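Local coordinates for protein aldehyde dehydrogenase (Burkholderia cenocepacia, PDB 4O6R) that probably oxidises aldehydes to carboxylic acids with NAD(P)+ as cofactor, and binds adenosine monophosphate in this crystal, at residues 150-155 / 175-180. Numbering follows the deposited sequence.
Sequences VGQIVP and NTVVLK. With AMP (adenosine monophosphate), chain E.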
ATOM      1  N   VAL A 150      22.326   4.770 -12.113  1.00  8.61           N
ATOM      2  CA  VAL A 150      22.135   5.880 -11.184  1.00  8.59           C
ATOM      3  C   VAL A 150      23.478   6.342 -10.662  1.00  8.62           C
ATOM      4  O   VAL A 150      24.361   5.528 -10.387  1.00  8.58           O
ATOM      5  CB  VAL A 150      21.156   5.553 -10.044  1.00  8.53           C
ATOM      6  CG1 VAL A 150      19.774   5.214 -10.627  1.00  8.42           C
ATOM      7  CG2 VAL A 150      21.646   4.424  -9.179  1.00  8.59           C
ATOM      8  N   GLY A 151      23.610   7.658 -10.548  1.00  8.58           N
ATOM      9  CA  GLY A 151      24.824   8.273 -10.077  1.00  8.75           C
ATOM     10  C   GLY A 151      24.596   8.757  -8.659  1.00  8.77           C
ATOM     11  O   GLY A 151      23.522   9.301  -8.356  1.00  8.55           O
ATOM     12  N   GLN A 152      25.596   8.574  -7.805  1.00  8.97           N
ATOM     13  CA  GLN A 152      25.468   8.930  -6.389  1.00  9.37           C
ATOM     14  C   GLN A 152      26.720   9.630  -5.913  1.00  9.61           C
ATOM     15  O   GLN A 152      27.821   9.121  -6.060  1.00  9.72           O
ATOM     16  CB  GLN A 152      25.172   7.681  -5.554  1.00  9.48           C
ATOM     17  CG  GLN A 152      23.997   6.872  -6.099  1.00  9.64           C
ATOM     18  CD  GLN A 152      23.679   5.624  -5.298  1.00  9.92           C
ATOM     19  OE1 GLN A 152      24.573   4.859  -4.916  1.00 10.71           O
ATOM     20  NE2 GLN A 152      22.402   5.406  -5.030  1.00  9.86           N
ATOM     21  N   ILE A 153      26.532  10.786  -5.289  1.00  9.95           N
ATOM     22  CA  ILE A 153      27.625  11.609  -4.778  1.00 10.32           C
ATOM     23  C   ILE A 153      27.408  11.780  -3.288  1.00 10.48           C
ATOM     24  O   ILE A 153      26.359  12.253  -2.873  1.00 10.35           O
ATOM     25  CB  ILE A 153      27.683  12.975  -5.498  1.00 10.60           C
ATOM     26  CG1 ILE A 153      28.004  12.774  -6.975  1.00 10.55           C
ATOM     27  CG2 ILE A 153      28.748  13.870  -4.872  1.00 11.19           C
ATOM     28  CD1 ILE A 153      27.757  13.960  -7.861  1.00 10.67           C
ATOM     29  N   VAL A 154      28.462  11.469  -2.525  0.50 10.89           N
ATOM     30  CA  VAL A 154      28.424  11.209  -1.075  0.50 11.29           C
ATOM     31  C   VAL A 154      29.494  12.052  -0.344  0.50 11.65           C
ATOM     32  O   VAL A 154      30.640  12.057  -0.787  0.50 11.87           O
ATOM     33  CB  VAL A 154      28.785   9.709  -0.867  0.50 11.33           C
ATOM     34  CG1 VAL A 154      28.750   9.322   0.586  0.50 11.57           C
ATOM     35  CG2 VAL A 154      27.876   8.800  -1.687  0.50 11.18           C
ATOM     36  N   PRO A 155      29.152  12.756   0.777  1.00 11.84           N
ATOM     37  CA  PRO A 155      30.172  13.487   1.468  1.00 12.12           C
ATOM     38  C   PRO A 155      30.968  12.631   2.474  1.00 12.38           C
ATOM     39  O   PRO A 155      30.817  11.402   2.513  1.00 11.95           O
ATOM     40  CB  PRO A 155      29.376  14.579   2.171  1.00 12.40           C
ATOM     41  CG  PRO A 155      28.092  13.954   2.487  1.00 12.07           C
ATOM     42  CD  PRO A 155      27.841  12.917   1.433  1.00 11.81           C
ATOM     43  N   ASN A 175      18.668  -1.090 -10.201  1.00  8.22           N
ATOM     44  CA  ASN A 175      19.534  -0.130 -10.898  1.00  8.06           C
ATOM     45  C   ASN A 175      20.972  -0.567 -10.795  1.00  8.10           C
ATOM     46  O   ASN A 175      21.333  -1.301  -9.880  1.00  8.10           O
ATOM     47  CB  ASN A 175      19.423   1.246 -10.285  1.00  8.08           C
ATOM     48  CG  ASN A 175      18.008   1.775 -10.305  1.00  8.05           C
ATOM     49  OD1 ASN A 175      17.539   2.254 -11.332  1.00  8.20           O
ATOM     50  ND2 ASN A 175      17.307   1.669  -9.166  1.00  8.01           N
ATOM     51  N   THR A 176      21.811  -0.083 -11.707  1.00  7.99           N
ATOM     52  CA  THR A 176      23.255  -0.229 -11.528  1.00  8.16           C
ATOM     53  C   THR A 176      23.762   1.129 -11.091  1.00  8.01           C
ATOM     54  O   THR A 176      23.062   2.147 -11.228  1.00  7.59           O
ATOM     55  CB  THR A 176      23.964  -0.718 -12.793  1.00  8.38           C
ATOM     56  OG1 THR A 176      23.608   0.130 -13.893  1.00  8.62           O
ATOM     57  CG2 THR A 176      23.588  -2.141 -13.066  1.00  8.44           C
ATOM     58  N   VAL A 177      24.968   1.141 -10.545  1.00  8.12           N
ATOM     59  CA  VAL A 177      25.419   2.253  -9.720  1.00  8.12           C
ATOM     60  C   VAL A 177      26.806   2.753 -10.072  1.00  8.34           C
ATOM     61  O   VAL A 177      27.713   1.970 -10.259  1.00  8.50           O
ATOM     62  CB  VAL A 177      25.383   1.893  -8.211  1.00  8.24           C
ATOM     63  CG1 VAL A 177      26.129   2.917  -7.360  1.00  8.40           C
ATOM     64  CG2 VAL A 177      23.938   1.787  -7.762  1.00  7.97           C
ATOM     65  N   VAL A 178      26.934   4.071 -10.174  1.00  8.32           N
ATOM     66  CA  VAL A 178      28.232   4.727 -10.195  1.00  8.67           C
ATOM     67  C   VAL A 178      28.214   5.672  -8.999  1.00  8.85           C
ATOM     68  O   VAL A 178      27.407   6.606  -8.955  1.00  8.48           O
ATOM     69  CB  VAL A 178      28.468   5.511 -11.487  1.00  8.60           C
ATOM     70  CG1 VAL A 178      29.810   6.199 -11.442  1.00  8.84           C
ATOM     71  CG2 VAL A 178      28.359   4.559 -12.694  1.00  8.60           C
ATOM     72  N   LEU A 179      29.083   5.387  -8.036  1.00  9.34           N
ATOM     73  CA  LEU A 179      29.122   6.125  -6.813  1.00  9.89           C
ATOM     74  C   LEU A 179      30.448   6.906  -6.710  1.00 10.33           C
ATOM     75  O   LEU A 179      31.535   6.340  -6.857  1.00 10.53           O
ATOM     76  CB  LEU A 179      28.888   5.208  -5.614  1.00 10.08           C
ATOM     77  CG  LEU A 179      28.704   5.898  -4.243  1.00 10.59           C
ATOM     78  CD1 LEU A 179      27.701   5.158  -3.357  1.00 10.79           C
ATOM     79  CD2 LEU A 179      30.003   5.975  -3.511  1.00 11.11           C
ATOM     80  N   LYS A 180      30.335   8.193  -6.431  1.00 10.69           N
ATOM     81  CA  LYS A 180      31.496   9.055  -6.184  1.00 11.38           C
ATOM     82  C   LYS A 180      31.571   9.403  -4.696  1.00 10.98           C
ATOM     83  O   LYS A 180      30.888  10.331  -4.231  1.00 10.78           O
ATOM     84  CB  LYS A 180      31.473  10.342  -7.030  1.00 12.44           C
ATOM     85  CG  LYS A 180      32.845  11.080  -6.934  1.00 14.04           C
ATOM     86  CD  LYS A 180      32.792  12.593  -6.867  1.00 15.17           C
ATOM     87  CE  LYS A 180      32.726  13.170  -5.477  1.00 15.74           C
ATOM     88  NZ  LYS A 180      33.950  13.026  -4.652  1.00 16.25           N
TER
HETATM   89  P   AMP E 501      29.988  19.655  -0.995  1.00 46.70           P
HETATM   90  O1P AMP E 501      28.538  19.796  -0.679  1.00 36.28           O
HETATM   91  O2P AMP E 501      30.407  20.521  -2.203  1.00 41.48           O
HETATM   92  O3P AMP E 501      30.881  19.743   0.256  1.00 51.03           O
HETATM   93  O5' AMP E 501      30.278  18.112  -1.507  1.00 44.56           O
HETATM   94  C5' AMP E 501      29.696  16.843  -1.099  1.00 38.35           C
HETATM   95  C4' AMP E 501      30.081  15.798  -2.190  1.00 38.06           C
HETATM   96  O4' AMP E 501      29.846  16.385  -3.485  1.00 38.77           O
HETATM   97  C3' AMP E 501      31.541  15.330  -2.244  1.00 34.77           C
HETATM   98  O3' AMP E 501      31.721  13.915  -2.572  1.00 29.84           O
HETATM   99  C2' AMP E 501      32.149  16.269  -3.300  1.00 35.64           C
HETATM  100  O2' AMP E 501      33.382  15.839  -3.920  1.00 29.73           O
HETATM  101  C1' AMP E 501      31.013  16.444  -4.304  1.00 36.47           C
HETATM  102  N9  AMP E 501      31.060  17.692  -5.141  1.00 36.46           N
HETATM  103  C8  AMP E 501      31.711  18.865  -4.877  1.00 37.66           C
HETATM  104  N7  AMP E 501      31.544  19.759  -5.906  1.00 40.01           N
HETATM  105  C5  AMP E 501      30.763  19.178  -6.858  1.00 37.61           C
HETATM  106  C6  AMP E 501      30.174  19.540  -8.182  1.00 39.32           C
HETATM  107  N6  AMP E 501      30.382  20.736  -8.747  1.00 43.42           N
HETATM  108  N1  AMP E 501      29.409  18.655  -8.847  1.00 38.01           N
HETATM  109  C2  AMP E 501      29.183  17.444  -8.317  1.00 37.09           C
HETATM  110  N3  AMP E 501      29.690  17.037  -7.131  1.00 34.63           N
HETATM  111  C4  AMP E 501      30.463  17.821  -6.352  1.00 37.68           C
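Asn175 turns its amide across CG1 of Val150 at about a right angle, OD1 lying 3.8 Å from that methyl, while its polar atoms bond to Gly148 N, Tyr476 O and Ala170 O. The carbonyl of Thr176 takes the N-H of Val150, starting a parallel pairing of 176-180 with 150-153, as expected of the β-α-β crossover through helix 159-172. On the face shared by Val150 and Gln152, Val177 splits its branches: CG2 meets Val150 CG2 at 3.8 Å, and CG1, anti to the backbone N (chi1 168°), lies against Gln152 OE1. Val178 bonds Val150 O through its N and Gln152 N through its O. Leu179 sets CD1 3.5 Å from Gln152 OE1; the two methyls lie about 90° apart around this buried oxygen, which has no hydrogen-bond partner, whereas NE2 reaches Lys166 O and Tyr476 OH. Lys180 N donates almost straight to Gln152 O (2.7 Å), and its carbonyl receives Val154 N. Bent beyond CG, the Lys180 chain brings NZ 3.0 Å from AMP O2', salt-bridged to Glu183 and hydrogen-bonded to Gly211 O. Since AMP O3' donates to Val154 O (2.8 Å), strand 176-180's end and the loop after 150-153 hold both ribose hydroxyls, consistent with recognition of a dinucleotide's adenosine half.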